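Local atomic coordinates of penicillin-binding protein (Bacillus halodurans, PDB entry 3TG9), a protein that probably acts as a serine enzyme of the beta-lactamase and penicillin-binding protein family that reacts with penicillin-like compounds. Residues Leu80-Phe88 with Leu159-Val167; His299-Val310 with Val323-Phe331. All coordinates share one frame; numbering follows the deposited sequence.

Contact 1: residues Leu80-Phe88 with Leu159-Val167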
# COMPACT_ATOMS: atom_id res chain seq x y z
N LEU B 80 5.69 21.93 28.20
CA LEU B 80 5.45 20.62 27.61
C LEU B 80 5.62 19.50 28.65
O LEU B 80 5.00 18.44 28.55
CB LEU B 80 6.40 20.40 26.43
CG LEU B 80 6.08 19.26 25.47
CD1 LEU B 80 4.69 19.41 24.91
CD2 LEU B 80 7.10 19.25 24.35
N SER B 81 6.45 19.75 29.65
CA SER B 81 6.65 18.81 30.74
C SER B 81 5.36 18.55 31.50
O SER B 81 5.15 17.48 32.06
CB SER B 81 7.70 19.36 31.70
OG SER B 81 7.32 20.65 32.16
N ASP B 82 4.49 19.56 31.54
CA ASP B 82 3.22 19.43 32.25
C ASP B 82 2.36 18.27 31.76
O ASP B 82 1.64 17.65 32.55
CB ASP B 82 2.41 20.73 32.15
CG ASP B 82 2.64 21.65 33.33
OD1 ASP B 82 3.76 21.63 33.91
OD2 ASP B 82 1.70 22.40 33.68
N TRP B 83 2.43 17.96 30.47
CA TRP B 83 1.50 17.01 29.87
C TRP B 83 2.15 15.77 29.23
O TRP B 83 1.48 14.75 29.07
CB TRP B 83 0.61 17.71 28.84
CG TRP B 83 -0.36 18.66 29.46
CD1 TRP B 83 -0.19 20.01 29.62
CD2 TRP B 83 -1.65 18.35 29.99
NE1 TRP B 83 -1.30 20.56 30.22
CE2 TRP B 83 -2.21 19.56 30.46
CE3 TRP B 83 -2.39 17.17 30.11
CZ2 TRP B 83 -3.48 19.62 31.04
CZ3 TRP B 83 -3.65 17.23 30.69
CH2 TRP B 83 -4.18 18.45 31.15
N LEU B 84 3.42 15.87 28.87
CA LEU B 84 4.13 14.73 28.28
C LEU B 84 5.31 14.29 29.14
O LEU B 84 5.94 15.11 29.81
CB LEU B 84 4.62 15.07 26.87
CG LEU B 84 3.62 15.71 25.89
CD1 LEU B 84 4.22 15.78 24.49
CD2 LEU B 84 2.32 14.93 25.87
N ASP B 85 5.60 12.99 29.13
CA ASP B 85 6.73 12.44 29.87
C ASP B 85 8.04 12.81 29.20
O ASP B 85 8.95 13.35 29.84
CB ASP B 85 6.63 10.92 29.97
CG ASP B 85 5.49 10.46 30.86
OD1 ASP B 85 5.15 11.19 31.82
OD2 ASP B 85 4.93 9.37 30.60
N ALA B 86 8.14 12.51 27.91
CA ALA B 86 9.35 12.84 27.15
C ALA B 86 9.71 14.30 27.39
O ALA B 86 8.96 15.20 27.01
CB ALA B 86 9.14 12.57 25.67
N PRO B 87 10.86 14.53 28.04
CA PRO B 87 11.29 15.87 28.44
C PRO B 87 11.87 16.67 27.28
O PRO B 87 12.69 16.15 26.52
CB PRO B 87 12.42 15.58 29.44
CG PRO B 87 12.96 14.29 28.97
CD PRO B 87 11.73 13.50 28.61
N PHE B 88 11.43 17.91 27.15
CA PHE B 88 12.07 18.88 26.27
C PHE B 88 12.14 20.20 27.04
O PHE B 88 11.25 21.04 26.93
CB PHE B 88 11.31 19.03 24.95
CG PHE B 88 11.25 17.76 24.15
CD1 PHE B 88 12.20 17.50 23.17
CD2 PHE B 88 10.27 16.82 24.39
CE1 PHE B 88 12.15 16.32 22.44
CE2 PHE B 88 10.22 15.65 23.67
CZ PHE B 88 11.17 15.40 22.69
N LEU B 159 4.38 16.46 18.85
CA LEU B 159 4.31 16.74 20.28
C LEU B 159 3.00 17.45 20.65
O LEU B 159 2.38 17.12 21.66
CB LEU B 159 5.52 17.56 20.74
CG LEU B 159 6.87 16.84 20.63
CD1 LEU B 159 8.04 17.78 20.88
CD2 LEU B 159 6.92 15.64 21.57
N LEU B 160 2.58 18.41 19.84
CA LEU B 160 1.30 19.06 20.05
C LEU B 160 0.14 18.05 19.98
O LEU B 160 -0.80 18.10 20.76
CB LEU B 160 1.09 20.21 19.06
CG LEU B 160 1.86 21.53 19.29
CD1 LEU B 160 1.65 22.48 18.12
CD2 LEU B 160 1.45 22.20 20.60
N GLY B 161 0.22 17.12 19.03
CA GLY B 161 -0.80 16.08 18.92
C GLY B 161 -0.89 15.24 20.17
O GLY B 161 -1.98 14.90 20.63
N LEU B 162 0.27 14.90 20.72
CA LEU B 162 0.33 14.15 21.97
C LEU B 162 -0.26 14.94 23.14
O LEU B 162 -0.83 14.37 24.06
CB LEU B 162 1.77 13.73 22.26
CG LEU B 162 2.23 12.63 21.29
CD1 LEU B 162 3.70 12.30 21.44
CD2 LEU B 162 1.37 11.38 21.50
N VAL B 163 -0.14 16.26 23.09
CA VAL B 163 -0.75 17.09 24.11
C VAL B 163 -2.27 17.06 23.98
O VAL B 163 -2.98 16.91 24.97
CB VAL B 163 -0.23 18.54 24.06
CG1 VAL B 163 -1.07 19.44 24.97
CG2 VAL B 163 1.24 18.59 24.45
N VAL B 164 -2.76 17.17 22.75
CA VAL B 164 -4.19 17.12 22.52
C VAL B 164 -4.78 15.83 23.06
O VAL B 164 -5.86 15.83 23.65
CB VAL B 164 -4.54 17.25 21.02
CG1 VAL B 164 -6.00 16.87 20.77
CG2 VAL B 164 -4.26 18.67 20.53
N GLU B 165 -4.06 14.73 22.85
CA GLU B 165 -4.52 13.42 23.30
C GLU B 165 -4.49 13.34 24.82
O GLU B 165 -5.44 12.87 25.45
CB GLU B 165 -3.63 12.31 22.71
CG GLU B 165 -3.82 12.10 21.22
CD GLU B 165 -3.03 10.92 20.68
OE1 GLU B 165 -2.06 10.47 21.33
OE2 GLU B 165 -3.38 10.44 19.58
N SER B 166 -3.39 13.80 25.39
CA SER B 166 -3.16 13.73 26.83
C SER B 166 -4.16 14.59 27.60
O SER B 166 -4.60 14.22 28.69
CB SER B 166 -1.73 14.16 27.15
OG SER B 166 -1.40 13.87 28.50
N VAL B 167 -4.53 15.72 27.01
CA VAL B 167 -5.48 16.64 27.62
C VAL B 167 -6.92 16.21 27.40
O VAL B 167 -7.77 16.37 28.27
CB VAL B 167 -5.32 18.08 27.06
CG1 VAL B 167 -6.47 18.97 27.49
CG2 VAL B 167 -3.97 18.68 27.47
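Val167 presses one methyl, CG2, into the middle of the Trp83 indole: the carbon stands 3.3 Å from the centroid of the six-membered ring and only 7° off its normal, a CH-pi contact placed almost squarely over the face. The preceding residue adds a polar clasp. Ser166 OG, swung away from its own backbone N (chi1 -169°), donates a hydrogen bond of 3.1 Å to Trp83 O while lying at the edge of the indole, in its plane.

One turn back along the helix, the loop sends a leucine into the groove. Leu84 puts CD1 3.6 Å from Leu159 O and CD2 3.8 Å from Leu162 CB, so its forked end fills the hollow between successive turns, while its CG rests on Val163 CG2. In the helical domain of this beta-lactamase-family fold, the loop that leads from helix 58-70 to helix 93-98 is laid in this way along helix 155-168, whose other flank is packed against both of those helices through Leu160.

Leu80 comes in beside Leu84, splitting its branches over two bumps of the helix: CD1 meets Val163 CG2 at 3.6 Å and CD2 reaches Leu159 CD1. At the far end Leu159 is itself the projecting side chain, its CD1 lying over one face of the Phe88 ring toward the rim, 4.2 Å from the centroid, and its CD2 touching both Phe88 CE2 and Leu84 CD1.

Contact 2: residues His299-Val310 with Val323-Phe331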
# COMPACT_ATOMS: atom_id res chain seq x y z
N HIS B 299 -2.18 23.66 -1.64
CA HIS B 299 -2.09 25.07 -1.25
C HIS B 299 -3.48 25.56 -1.01
O HIS B 299 -4.38 25.31 -1.81
CB HIS B 299 -1.44 25.92 -2.34
CG HIS B 299 0.05 25.96 -2.28
ND1 HIS B 299 0.85 25.17 -3.07
CD2 HIS B 299 0.89 26.69 -1.51
CE1 HIS B 299 2.12 25.40 -2.79
NE2 HIS B 299 2.17 26.33 -1.85
N SER B 300 -3.68 26.26 0.09
CA SER B 300 -4.99 26.83 0.38
C SER B 300 -4.83 28.14 1.15
O SER B 300 -3.90 28.29 1.94
CB SER B 300 -5.84 25.84 1.16
OG SER B 300 -7.21 26.17 1.07
N ALA B 301 -5.75 29.07 0.92
CA ALA B 301 -5.61 30.41 1.47
C ALA B 301 -6.94 31.12 1.66
O ALA B 301 -7.91 30.84 0.96
CB ALA B 301 -4.69 31.24 0.60
N PHE B 302 -6.96 32.03 2.62
CA PHE B 302 -8.08 32.93 2.82
C PHE B 302 -7.58 34.36 2.65
O PHE B 302 -6.63 34.79 3.31
CB PHE B 302 -8.67 32.75 4.22
CG PHE B 302 -9.82 33.67 4.51
CD1 PHE B 302 -9.61 34.89 5.14
CD2 PHE B 302 -11.11 33.31 4.17
CE1 PHE B 302 -10.67 35.74 5.41
CE2 PHE B 302 -12.18 34.16 4.45
CZ PHE B 302 -11.96 35.37 5.06
N TYR B 303 -8.20 35.10 1.73
CA TYR B 303 -7.79 36.46 1.44
C TYR B 303 -8.74 37.45 2.10
O TYR B 303 -9.83 37.69 1.61
CB TYR B 303 -7.76 36.66 -0.08
CG TYR B 303 -6.92 35.63 -0.80
CD1 TYR B 303 -5.59 35.87 -1.11
CD2 TYR B 303 -7.45 34.40 -1.16
CE1 TYR B 303 -4.82 34.93 -1.76
CE2 TYR B 303 -6.68 33.45 -1.81
CZ TYR B 303 -5.37 33.72 -2.11
OH TYR B 303 -4.61 32.76 -2.76
N PRO B 304 -8.31 38.02 3.24
CA PRO B 304 -9.11 38.92 4.09
C PRO B 304 -9.71 40.11 3.32
O PRO B 304 -10.79 40.58 3.66
CB PRO B 304 -8.09 39.45 5.11
CG PRO B 304 -6.97 38.45 5.11
CD PRO B 304 -6.92 37.90 3.72
N THR B 305 -9.00 40.57 2.30
CA THR B 305 -9.44 41.72 1.53
C THR B 305 -10.75 41.44 0.81
O THR B 305 -11.74 42.17 0.96
CB THR B 305 -8.38 42.14 0.50
OG1 THR B 305 -7.36 42.91 1.15
CG2 THR B 305 -9.01 42.96 -0.62
N SER B 306 -10.75 40.37 0.02
CA SER B 306 -11.89 40.06 -0.82
C SER B 306 -12.76 39.00 -0.17
O SER B 306 -13.75 38.56 -0.74
CB SER B 306 -11.40 39.58 -2.19
OG SER B 306 -10.16 38.90 -2.06
N ASN B 307 -12.40 38.63 1.06
CA ASN B 307 -12.97 37.44 1.68
C ASN B 307 -12.93 36.26 0.72
O ASN B 307 -13.89 35.50 0.62
CB ASN B 307 -14.39 37.70 2.18
CG ASN B 307 -14.42 38.13 3.63
OD1 ASN B 307 -15.41 37.92 4.33
ND2 ASN B 307 -13.33 38.74 4.10
N GLY B 308 -11.83 36.13 -0.00
CA GLY B 308 -11.67 35.06 -0.97
C GLY B 308 -11.14 33.80 -0.32
O GLY B 308 -10.49 33.86 0.72
N ILE B 309 -11.45 32.66 -0.92
CA ILE B 309 -10.91 31.36 -0.49
C ILE B 309 -10.44 30.62 -1.73
O ILE B 309 -11.16 30.54 -2.72
CB ILE B 309 -11.97 30.50 0.22
CG1 ILE B 309 -12.43 31.14 1.52
CG2 ILE B 309 -11.43 29.11 0.50
CD1 ILE B 309 -13.60 30.43 2.17
N VAL B 310 -9.21 30.12 -1.68
CA VAL B 310 -8.68 29.26 -2.73
C VAL B 310 -8.24 27.92 -2.12
O VAL B 310 -7.73 27.87 -1.00
CB VAL B 310 -7.51 29.92 -3.50
CG1 VAL B 310 -6.97 28.97 -4.58
CG2 VAL B 310 -7.97 31.22 -4.13
N VAL B 323 -0.66 26.73 -9.83
CA VAL B 323 -2.10 26.84 -10.05
C VAL B 323 -2.69 27.82 -9.05
O VAL B 323 -3.61 28.58 -9.38
CB VAL B 323 -2.81 25.46 -9.98
CG1 VAL B 323 -4.33 25.62 -9.88
CG2 VAL B 323 -2.43 24.62 -11.18
N MET B 324 -2.16 27.83 -7.84
CA MET B 324 -2.61 28.77 -6.82
C MET B 324 -2.32 30.22 -7.20
O MET B 324 -3.17 31.10 -7.04
CB MET B 324 -2.00 28.44 -5.46
CG MET B 324 -1.92 29.65 -4.52
SD MET B 324 -2.82 29.34 -2.99
CE MET B 324 -1.67 30.01 -1.80
N ALA B 325 -1.11 30.48 -7.70
CA ALA B 325 -0.74 31.81 -8.16
C ALA B 325 -1.65 32.27 -9.31
O ALA B 325 -2.11 33.41 -9.32
CB ALA B 325 0.72 31.83 -8.60
N ALA B 326 -1.90 31.37 -10.26
CA ALA B 326 -2.78 31.67 -11.39
C ALA B 326 -4.16 32.10 -10.93
O ALA B 326 -4.79 32.95 -11.56
CB ALA B 326 -2.88 30.48 -12.32
N ILE B 327 -4.62 31.51 -9.83
CA ILE B 327 -5.96 31.76 -9.34
C ILE B 327 -6.05 33.05 -8.52
O ILE B 327 -7.01 33.80 -8.64
CB ILE B 327 -6.49 30.61 -8.46
CG1 ILE B 327 -6.63 29.31 -9.27
CG2 ILE B 327 -7.81 30.99 -7.81
CD1 ILE B 327 -7.17 28.12 -8.46
N GLU B 328 -5.06 33.28 -7.66
CA GLU B 328 -5.12 34.46 -6.80
C GLU B 328 -4.93 35.72 -7.64
O GLU B 328 -5.34 36.81 -7.24
CB GLU B 328 -4.13 34.36 -5.64
CG GLU B 328 -2.68 34.22 -6.02
CD GLU B 328 -1.78 34.18 -4.80
OE1 GLU B 328 -2.25 33.78 -3.71
OE2 GLU B 328 -0.59 34.55 -4.92
N ALA B 329 -4.32 35.55 -8.81
CA ALA B 329 -4.24 36.60 -9.81
C ALA B 329 -5.64 37.03 -10.24
O ALA B 329 -5.95 38.23 -10.26
CB ALA B 329 -3.45 36.11 -11.02
N LEU B 330 -6.47 36.05 -10.59
CA LEU B 330 -7.87 36.30 -10.94
C LEU B 330 -8.53 37.28 -9.98
O LEU B 330 -9.33 38.12 -10.39
CB LEU B 330 -8.65 34.98 -10.96
CG LEU B 330 -8.79 34.23 -12.29
CD1 LEU B 330 -7.50 34.24 -13.10
CD2 LEU B 330 -9.27 32.81 -12.02
N PHE B 331 -8.21 37.17 -8.70
CA PHE B 331 -8.68 38.14 -7.71
C PHE B 331 -8.19 39.55 -8.10
O PHE B 331 -8.62 40.55 -7.53
CB PHE B 331 -8.16 37.77 -6.32
CG PHE B 331 -8.97 36.70 -5.64
CD1 PHE B 331 -10.05 37.04 -4.84
CD2 PHE B 331 -8.65 35.36 -5.79
CE1 PHE B 331 -10.80 36.06 -4.21
CE2 PHE B 331 -9.39 34.38 -5.15
CZ PHE B 331 -10.47 34.73 -4.37
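A buried tyrosine hydroxyl bonded to a carboxylate stands out in an otherwise mostly apolar interface: Tyr303 OH donates to Glu328 OE1 over 2.7 Å. The carboxylate oxygen lies at the edge of the phenol ring, near its plane, and receives the bond on its anti lone pair, with the ring and carboxylate planes 77° apart. Glu328 brings its carboxylate there by placing CG between its backbone N and carbonyl carbon (chi1 59°) and running extended beyond. The Glu328 CB packs 3.3 Å from Tyr303 OH.

Next to the Tyr303 hydroxyl, Met324 bends at chi2 and chi3 and lays its thioether along strand 299-303. SD sits 3.7 Å from His299 CB, and CE rests against Ala301 CB at 4.0 Å. Val310, from the partner strand of the hairpin, meets Ile327 with CG2 3.7 Å from Ile327 CG2. Its same methyl touches Phe331 CE2. The Phe331 ring then closes the turn end, with CE1 3.5 Å from Gly308 CA and CD1 3.3 Å from Ser306 OG. Gly308 and Asn307 together face Tyr303 as a G1 beta bulge. Here the C-terminal helix 320-330 packs on one side of the central antiparallel sheet, as in serine beta-lactamases; the axis of 323-330 passes 9.4 Å from that of strand 299-303. Helix 234-245 packs against Ser300, Phe302 and Ile309, whose side chains lie on the other side.

Because Glu328 OE1 also forms a salt bridge with Lys286, the carboxylate, at the margin of the contact, has both a cationic and a hydroxyl partner, an arrangement that would probably favour its charged form.

How the contacts relate
Contact 1 and contact 2 lie in the two parts of the fold: their centres are about 35 Å apart on opposite sides of the chain's centre, and their nearest atoms remain about 18 Å apart. In sequence they follow one another, 80-88 with 159-167 closing before 299-310 with 323-331 begins. The first joins a loop to a helix in the helical part; the second joins the C-terminal helix to the sheet. An SxxK pattern, Ser55 and Lys58 with Tyr152, is consistent with the active site of this family. It adjoins contact 1 through packing: Lys58 begins helix 58-70, on which Leu160, Val164 and Val167 of helix 155-168 rest; Tyr152 comes just before helix 155-168.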